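Local coordinates for putative hydroxymethylglutaryl-CoA synthase (Streptococcus mutans, PDB 3SQZ), which probably catalyses the condensation of acetyl-CoA with acetoacetyl-CoA to 3-hydroxy-3-methylglutaryl-CoA, and binds coenzyme A, at residues 49-60 / 373-382; 71-79 / 183-191. All coordinates share one frame; numbering follows the deposited sequence. Where two conformers were deposited one is given.

Contact 1: residues 49-60 / 373-382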
# COMPACT_ATOMS: atom_id res chain seq x y z
N TYR A 49 5.88 -5.10 -14.97
CA TYR A 49 5.55 -4.30 -16.15
C TYR A 49 5.17 -2.88 -15.73
O TYR A 49 4.68 -2.66 -14.62
CB TYR A 49 4.37 -4.90 -16.90
CG TYR A 49 4.58 -6.31 -17.40
CD1 TYR A 49 5.18 -6.55 -18.64
CD2 TYR A 49 4.18 -7.39 -16.64
CE1 TYR A 49 5.36 -7.84 -19.10
CE2 TYR A 49 4.35 -8.68 -17.09
CZ TYR A 49 4.94 -8.90 -18.32
OH TYR A 49 5.11 -10.21 -18.76
N VAL A 50 5.35 -1.94 -16.65
CA VAL A 50 5.03 -0.55 -16.38
C VAL A 50 4.34 0.08 -17.58
O VAL A 50 4.67 -0.22 -18.73
CB VAL A 50 6.31 0.26 -15.99
CG1 VAL A 50 7.38 0.20 -17.10
CG2 VAL A 50 5.98 1.69 -15.62
N LEU A 51 3.35 0.92 -17.29
CA LEU A 51 2.70 1.76 -18.29
C LEU A 51 3.14 3.19 -18.04
O LEU A 51 2.88 3.76 -16.97
CB LEU A 51 1.18 1.65 -18.17
CG LEU A 51 0.38 2.57 -19.10
CD1 LEU A 51 0.61 2.23 -20.57
CD2 LEU A 51 -1.10 2.49 -18.75
N ASN A 52 3.84 3.77 -19.01
CA ASN A 52 4.29 5.14 -18.88
C ASN A 52 3.12 6.09 -19.18
O ASN A 52 2.40 5.90 -20.16
CB ASN A 52 5.52 5.38 -19.75
CG ASN A 52 6.76 4.70 -19.19
OD1 ASN A 52 6.93 4.59 -17.97
ND2 ASN A 52 7.63 4.22 -20.07
N MET A 53 2.94 7.10 -18.34
CA MET A 53 1.78 7.98 -18.46
C MET A 53 1.75 8.74 -19.79
O MET A 53 0.68 9.00 -20.34
CB MET A 53 1.69 8.94 -17.29
CG MET A 53 1.39 8.24 -15.97
SD MET A 53 -0.16 7.30 -15.96
CE MET A 53 -1.31 8.56 -15.45
N LYS A 54 2.91 9.08 -20.32
CA LYS A 54 2.93 9.77 -21.61
C LYS A 54 2.35 8.89 -22.71
O LYS A 54 1.73 9.39 -23.65
CB LYS A 54 4.34 10.22 -21.96
CG LYS A 54 5.31 9.09 -22.18
CD LYS A 54 6.72 9.60 -22.35
CE LYS A 54 7.66 8.46 -22.66
NZ LYS A 54 9.07 8.92 -22.73
N ASP A 55 2.57 7.57 -22.62
CA ASP A 55 2.00 6.65 -23.59
C ASP A 55 0.48 6.57 -23.46
O ASP A 55 -0.24 6.54 -24.47
CB ASP A 55 2.61 5.25 -23.46
CG ASP A 55 4.05 5.18 -23.93
OD1 ASP A 55 4.50 6.09 -24.67
OD2 ASP A 55 4.75 4.20 -23.59
N LEU A 56 -0.02 6.52 -22.23
CA LEU A 56 -1.46 6.51 -21.99
C LEU A 56 -2.07 7.81 -22.52
O LEU A 56 -3.11 7.80 -23.19
CB LEU A 56 -1.76 6.34 -20.50
CG LEU A 56 -3.24 6.30 -20.14
CD1 LEU A 56 -3.95 5.10 -20.77
CD2 LEU A 56 -3.42 6.28 -18.62
N ALA A 57 -1.41 8.94 -22.25
CA ALA A 57 -1.91 10.23 -22.71
C ALA A 57 -2.05 10.25 -24.23
O ALA A 57 -3.07 10.69 -24.76
CB ALA A 57 -0.99 11.35 -22.24
N GLU A 58 -1.02 9.77 -24.92
CA GLU A 58 -1.03 9.74 -26.37
C GLU A 58 -2.19 8.89 -26.90
O GLU A 58 -2.90 9.29 -27.81
CB GLU A 58 0.29 9.20 -26.92
CG GLU A 58 0.28 9.00 -28.42
CD GLU A 58 1.59 8.48 -28.95
N ALA A 59 -2.39 7.71 -26.31
CA ALA A 59 -3.44 6.81 -26.77
C ALA A 59 -4.83 7.39 -26.51
O ALA A 59 -5.75 7.17 -27.30
CB ALA A 59 -3.30 5.45 -26.11
N ARG A 60 -4.97 8.13 -25.42
CA ARG A 60 -6.29 8.61 -24.99
C ARG A 60 -6.60 10.03 -25.45
O ARG A 60 -7.69 10.54 -25.20
CB ARG A 60 -6.42 8.52 -23.47
CG ARG A 60 -6.32 7.12 -22.91
CD ARG A 60 -7.55 6.25 -23.23
NE ARG A 60 -7.32 4.90 -22.73
CZ ARG A 60 -6.88 3.89 -23.46
NH1 ARG A 60 -6.68 4.05 -24.76
NH2 ARG A 60 -6.64 2.71 -22.90
N ARG A 373 11.31 -2.68 -14.75
CA ARG A 373 10.02 -3.12 -15.25
C ARG A 373 9.97 -2.97 -16.77
O ARG A 373 10.54 -2.03 -17.35
CB ARG A 373 8.88 -2.31 -14.63
CG ARG A 373 8.60 -2.64 -13.18
CD ARG A 373 7.61 -1.67 -12.55
NE ARG A 373 8.13 -0.31 -12.61
CZ ARG A 373 7.41 0.79 -12.39
NH1 ARG A 373 6.14 0.71 -12.05
NH2 ARG A 373 7.99 1.99 -12.52
N THR A 374 9.28 -3.90 -17.42
CA THR A 374 9.13 -3.90 -18.86
C THR A 374 8.03 -2.94 -19.28
O THR A 374 6.88 -3.10 -18.87
CB THR A 374 8.81 -5.33 -19.34
OG1 THR A 374 9.96 -6.15 -19.12
CG2 THR A 374 8.39 -5.38 -20.81
N PRO A 375 8.36 -1.93 -20.10
CA PRO A 375 7.31 -1.00 -20.52
C PRO A 375 6.35 -1.67 -21.49
O PRO A 375 6.77 -2.44 -22.34
CB PRO A 375 8.08 0.13 -21.21
CG PRO A 375 9.48 0.02 -20.67
CD PRO A 375 9.70 -1.46 -20.50
N LEU A 376 5.07 -1.38 -21.35
CA LEU A 376 4.06 -1.93 -22.23
C LEU A 376 3.50 -0.87 -23.15
O LEU A 376 3.29 0.27 -22.74
CB LEU A 376 2.90 -2.51 -21.42
CG LEU A 376 3.24 -3.76 -20.61
CD1 LEU A 376 2.08 -4.13 -19.68
CD2 LEU A 376 3.59 -4.92 -21.54
N SER A 377 3.24 -1.24 -24.40
CA SER A 377 2.41 -0.40 -25.25
C SER A 377 1.03 -0.32 -24.61
O SER A 377 0.62 -1.19 -23.83
CB SER A 377 2.30 -1.01 -26.64
OG SER A 377 1.58 -2.24 -26.58
N VAL A 378 0.27 0.71 -24.95
CA VAL A 378 -1.09 0.78 -24.46
C VAL A 378 -1.88 -0.44 -24.93
O VAL A 378 -2.65 -1.02 -24.16
CB VAL A 378 -1.77 2.11 -24.84
CG1 VAL A 378 -3.25 2.10 -24.47
CG2 VAL A 378 -1.03 3.27 -24.17
N GLU A 379 -1.68 -0.85 -26.17
CA GLU A 379 -2.35 -2.04 -26.69
C GLU A 379 -2.08 -3.29 -25.85
O GLU A 379 -3.00 -4.04 -25.51
CB GLU A 379 -1.93 -2.30 -28.14
CG GLU A 379 -2.48 -1.30 -29.12
N ASN A 380 -0.82 -3.52 -25.52
CA ASN A 380 -0.47 -4.69 -24.71
C ASN A 380 -0.90 -4.56 -23.26
O ASN A 380 -1.29 -5.55 -22.64
CB ASN A 380 1.01 -5.02 -24.82
CG ASN A 380 1.35 -5.68 -26.13
OD1 ASN A 380 0.53 -6.41 -26.70
ND2 ASN A 380 2.56 -5.44 -26.63
N TYR A 381 -0.84 -3.34 -22.72
CA TYR A 381 -1.36 -3.11 -21.37
C TYR A 381 -2.86 -3.44 -21.31
O TYR A 381 -3.32 -4.07 -20.36
CB TYR A 381 -1.08 -1.66 -20.91
CG TYR A 381 -2.26 -0.98 -20.26
CD1 TYR A 381 -2.61 -1.25 -18.94
CD2 TYR A 381 -3.05 -0.09 -20.98
CE1 TYR A 381 -3.71 -0.64 -18.37
CE2 TYR A 381 -4.15 0.52 -20.41
CZ TYR A 381 -4.47 0.24 -19.10
OH TYR A 381 -5.58 0.83 -18.53
N GLU A 382 -3.61 -3.05 -22.33
CA GLU A 382 -5.04 -3.32 -22.34
C GLU A 382 -5.32 -4.82 -22.32
O GLU A 382 -6.20 -5.30 -21.60
CB GLU A 382 -5.71 -2.69 -23.56
CG GLU A 382 -5.82 -1.19 -23.47
CD GLU A 382 -6.35 -0.56 -24.74
OE1 GLU A 382 -6.45 -1.27 -25.77
OE2 GLU A 382 -6.65 0.64 -24.72
O HOH W 1 4.34 2.47 -21.48
O HOH W 2 -5.85 2.56 -27.10
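Leu51 sets its methyl CD2 squarely over the face of the Tyr381 ring, 3.8 Å from the centroid, a CH-pi contact at the tightly packed side of this junction. With CG swung opposite the backbone N (chi1 175°), the leucine forks toward the other segment, and its CD1 meets Val378. Val378 is a knob in a hole formed by Asp55, Leu56, Ala59 and Arg60, its CG2 only 3.4 Å from Asp55 O. The hydroxyl of Tyr381 bonds to Glu184. At the start of the contact, Val50 N donates to Thr374 O (2.9 Å) and Leu376 N to Val50 O (2.9 Å). Val50 CG2 presses on one face of the Arg373 guanidinium, which Ser77, Gln307 and Leu370 hold in place.

The opposing case is the polar margin, where water does part of the joining. One water accepts from Asn52 N and donates to Asp55 OD2 and Leu376 O. Beyond Ala59, Arg60 NH2 meets Glu382 OE2 at 2.8 Å in a salt bridge of nearly coplanar groups, using the anti lone pair of the carboxylate; a second water links Arg60 NH1 to the same oxygen. The axes of segments 53-60 and 378-382 cross at -95°. Each helix follows a strand: edge strand 374-375 pairs in parallel with central strand 49-52 in a small mixed three-stranded sheet beside the main sheet of this thiolase-fold enzyme.

Contact 2: residues 71-79 / 183-191; sequences LLLNALSIA and GESTQGAGS. With COA (coenzyme A), chain D.
Leu71 and Leu73 both turn a CD1 methyl onto Ser185, one meeting its hydroxyl and the other its carbonyl oxygen: Leu71 CD1 lies 3.3 Å from Ser185 OG, and Leu73 CD1 lies 3.2 Å from Ser185 O. That carbonyl oxygen is buried without a polar partner; apolar groups surround it, Leu73 CD1 lying beyond the oxygen end of the C=O bond. The other branch of Leu71, CD2, faces a methyl of the coenzyme A pantetheine arm.

Thr186, which binds coenzyme A, can be traced from root to tip. Its CB is 3.9 Å from the pantetheine amide nitrogen N8P. From there OG1 lies between the backbone N and the carbonyl carbon (chi1 59°), where it does two jobs: it accepts from N8P at 2.9 Å and donates to Gly183 O at 3.1 Å. That donation orients the hydroxyl and leaves a lone pair for N8P, while a bond from Thr186 N, reaching Gly183 O from the same face of the carbonyl, closes the turn. The remaining branch, CG2, lies 3.6 Å from the pantetheine hydroxyl OAP.

The turn leads into strand 188-198 of the large mixed sheet in this thiolase fold, while 75-78 is an edge strand of the small three-stranded sheet. Where the two sheets meet, the strands pack without backbone pairing. Leu76 lays its methyls against the carbonyls of Glu184, Ser185 and Gln187. Gly188, in a fully extended conformation that suits a residue lacking CB, offers its CA to Ser77 O at 3.4 Å, a C-H...O approach to a buried oxygen with no conventional partner. Ser77 CB rests on Ala189 O, which Ser46 holds by a hydrogen bond, and farther along Ala79 CB meets Ala189 CB at 4.1 Å, with Ile174 touching both methyls.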
# COMPACT_ATOMS: atom_id res chain seq x y z
N LEU A 71 -1.91 15.09 -11.97
CA LEU A 71 -1.95 13.98 -11.02
C LEU A 71 -0.64 13.79 -10.28
O LEU A 71 -0.61 13.14 -9.24
CB LEU A 71 -2.30 12.68 -11.74
CG LEU A 71 -3.62 12.68 -12.51
CD1 LEU A 71 -3.83 11.33 -13.19
CD2 LEU A 71 -4.78 13.03 -11.59
N LEU A 72 0.44 14.34 -10.84
CA LEU A 72 1.80 14.08 -10.37
C LEU A 72 2.17 12.60 -10.48
O LEU A 72 2.72 12.01 -9.55
CB LEU A 72 2.03 14.62 -8.95
CG LEU A 72 1.92 16.15 -8.81
CD1 LEU A 72 1.92 16.55 -7.35
CD2 LEU A 72 3.03 16.87 -9.56
N LEU A 73 1.85 12.01 -11.63
CA LEU A 73 2.19 10.62 -11.92
C LEU A 73 3.04 10.53 -13.18
O LEU A 73 2.74 11.17 -14.19
CB LEU A 73 0.93 9.77 -12.11
CG LEU A 73 0.17 9.38 -10.85
CD1 LEU A 73 -1.17 8.74 -11.21
CD2 LEU A 73 1.00 8.43 -10.00
N ASN A 74 4.08 9.70 -13.12
CA ASN A 74 4.94 9.44 -14.27
C ASN A 74 4.66 8.10 -14.93
O ASN A 74 4.74 7.97 -16.15
CB ASN A 74 6.41 9.49 -13.85
CG ASN A 74 6.82 10.83 -13.31
OD1 ASN A 74 7.67 10.92 -12.42
ND2 ASN A 74 6.22 11.89 -13.83
N ALA A 75 4.35 7.09 -14.12
CA ALA A 75 4.21 5.73 -14.61
C ALA A 75 3.42 4.92 -13.60
O ALA A 75 3.34 5.28 -12.43
CB ALA A 75 5.58 5.11 -14.86
N LEU A 76 2.86 3.80 -14.05
CA LEU A 76 2.01 2.92 -13.24
C LEU A 76 2.47 1.48 -13.39
O LEU A 76 2.72 1.06 -14.52
CB LEU A 76 0.57 2.96 -13.77
CG LEU A 76 -0.08 4.31 -14.08
CD1 LEU A 76 -1.47 4.09 -14.67
CD2 LEU A 76 -0.15 5.17 -12.83
N SER A 77 2.51 0.71 -12.31
CA SER A 77 2.76 -0.72 -12.43
C SER A 77 1.54 -1.44 -12.98
O SER A 77 0.41 -1.18 -12.56
CB SER A 77 3.11 -1.33 -11.08
OG SER A 77 4.36 -0.84 -10.63
N ILE A 78 1.78 -2.38 -13.88
CA ILE A 78 0.74 -3.19 -14.49
C ILE A 78 1.01 -4.65 -14.16
O ILE A 78 2.14 -5.13 -14.32
CB ILE A 78 0.70 -2.98 -16.03
CG1 ILE A 78 0.30 -1.54 -16.36
CG2 ILE A 78 -0.22 -4.00 -16.70
CD1 ILE A 78 -1.05 -1.12 -15.81
N ALA A 79 -0.01 -5.34 -13.69
CA ALA A 79 0.10 -6.75 -13.31
C ALA A 79 -0.59 -7.65 -14.32
O ALA A 79 -1.73 -7.38 -14.71
CB ALA A 79 -0.50 -6.98 -11.93
N GLY A 183 -10.59 6.90 -13.77
CA GLY A 183 -9.63 6.25 -12.89
C GLY A 183 -8.54 5.46 -13.59
O GLY A 183 -7.64 4.95 -12.93
N GLU A 184 -8.60 5.35 -14.92
CA GLU A 184 -7.58 4.58 -15.62
C GLU A 184 -6.18 5.11 -15.33
O GLU A 184 -5.21 4.34 -15.26
CB GLU A 184 -7.84 4.61 -17.13
CG GLU A 184 -7.01 3.59 -17.87
CD GLU A 184 -7.25 3.56 -19.36
OE1 GLU A 184 -6.80 2.59 -20.00
OE2 GLU A 184 -7.90 4.48 -19.92
N SER A 185 -6.08 6.42 -15.15
CA SER A 185 -4.81 7.05 -14.88
C SER A 185 -4.33 6.87 -13.44
O SER A 185 -3.20 7.25 -13.13
CB SER A 185 -4.89 8.54 -15.20
OG SER A 185 -5.92 9.12 -14.43
N THR A 186 -5.18 6.33 -12.56
CA THR A 186 -4.81 6.08 -11.17
C THR A 186 -4.85 4.59 -10.84
O THR A 186 -5.25 4.17 -9.74
CB THR A 186 -5.66 6.90 -10.17
OG1 THR A 186 -7.05 6.59 -10.32
CG2 THR A 186 -5.45 8.38 -10.41
N GLN A 187 -4.38 3.79 -11.80
CA GLN A 187 -4.20 2.36 -11.63
C GLN A 187 -2.83 2.06 -11.01
O GLN A 187 -2.04 2.99 -10.78
CB GLN A 187 -4.42 1.65 -12.97
CG GLN A 187 -5.90 1.71 -13.36
CD GLN A 187 -6.26 1.13 -14.71
OE1 GLN A 187 -7.34 0.56 -14.86
NE2 GLN A 187 -5.39 1.29 -15.70
N GLY A 188 -2.55 0.79 -10.71
CA GLY A 188 -1.28 0.41 -10.14
C GLY A 188 -1.35 -0.97 -9.52
O GLY A 188 -2.39 -1.63 -9.55
N ALA A 189 -0.23 -1.42 -8.96
CA ALA A 189 -0.17 -2.75 -8.37
C ALA A 189 1.02 -2.83 -7.43
O ALA A 189 2.10 -2.33 -7.75
CB ALA A 189 -0.04 -3.81 -9.45
N GLY A 190 0.84 -3.47 -6.27
CA GLY A 190 1.96 -3.68 -5.38
C GLY A 190 1.53 -4.16 -4.02
O GLY A 190 0.34 -4.16 -3.69
N SER A 191 2.52 -4.58 -3.24
CA SER A 191 2.28 -5.04 -1.88
C SER A 191 3.39 -4.57 -0.96
O SER A 191 4.57 -4.69 -1.29
CB SER A 191 2.21 -6.56 -1.81
OG SER A 191 2.07 -7.01 -0.46
N1A COA D . -2.05 20.60 -17.07
C2A COA D . -1.97 20.48 -15.73
N3A COA D . -3.02 19.93 -15.02
C4A COA D . -4.13 19.51 -15.68
C5A COA D . -4.22 19.63 -17.07
C6A COA D . -3.20 20.16 -17.76
N6A COA D . -3.27 20.29 -19.18
N7A COA D . -5.43 19.14 -17.47
C8A COA D . -6.10 18.72 -16.39
N9A COA D . -5.27 18.98 -15.27
C1B COA D . -5.53 18.56 -13.90
C2B COA D . -6.37 19.36 -12.86
O2B COA D . -6.70 20.67 -12.85
C3B COA D . -6.23 18.47 -11.64
O3B COA D . -5.63 18.81 -10.45
P3B COA D . -6.31 19.74 -9.42
O7A COA D . -7.42 18.92 -8.66
O8A COA D . -5.15 20.13 -8.45
O9A COA D . -6.89 20.94 -10.11
C4B COA D . -6.18 17.12 -12.26
O4B COA D . -5.17 17.30 -13.27
C5B COA D . -7.32 16.17 -12.35
O5B COA D . -8.20 16.76 -13.27
P1A COA D . -9.57 16.06 -13.62
O1A COA D . -10.41 15.82 -12.30
O2A COA D . -10.34 16.91 -14.61
O3A COA D . -9.19 14.66 -14.26
P2A COA D . -10.18 13.42 -14.39
O4A COA D . -11.65 13.90 -14.64
O5A COA D . -9.72 12.54 -15.53
O6A COA D . -10.14 12.59 -13.02
CBP COA D . -9.20 11.64 -10.99
CCP COA D . -9.02 12.55 -12.18
CDP COA D . -10.33 12.16 -10.16
CEP COA D . -7.95 11.60 -10.16
CAP COA D . -9.52 10.27 -11.52
OAP COA D . -8.42 9.66 -12.06
C9P COA D . -10.18 9.38 -10.48
O9P COA D . -11.35 9.50 -10.15
N8P COA D . -9.33 8.31 -9.93
C7P COA D . -9.77 7.49 -8.82
C6P COA D . -9.79 8.22 -7.49
C5P COA D . -10.12 7.32 -6.30
O5P COA D . -9.94 6.12 -6.36
N4P COA D . -10.55 7.92 -5.08
C3P COA D . -10.77 7.09 -3.89
C2P COA D . -9.80 7.26 -2.76
S1P COA D . -9.43 8.92 -2.29

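The pair illustrates how chemistry follows depth. Contact 1, partly buried, its centre about 22 Å from that of the chain, combines strand hydrogen bonds, an ion pair and bridging waters. Contact 2, wholly buried, its centre about 12 Å from that of the chain, relies across its segments on methyls, glycine and carbonyl oxygens, two of them without a polar partner; its polar bonds run to coenzyme A, within the turn, or to residues outside the two segments. They share the small sheet, in which strands 49-52 and 75-78 are antiparallel neighbours. Contact 1 joins the N- and C-terminal family regions, whereas contact 2 stays within the former. Met53 CE packs on Ser185 O at 3.3 Å, and Arg60 salt-bridges Glu184, tying outer helix to ligand-side turn.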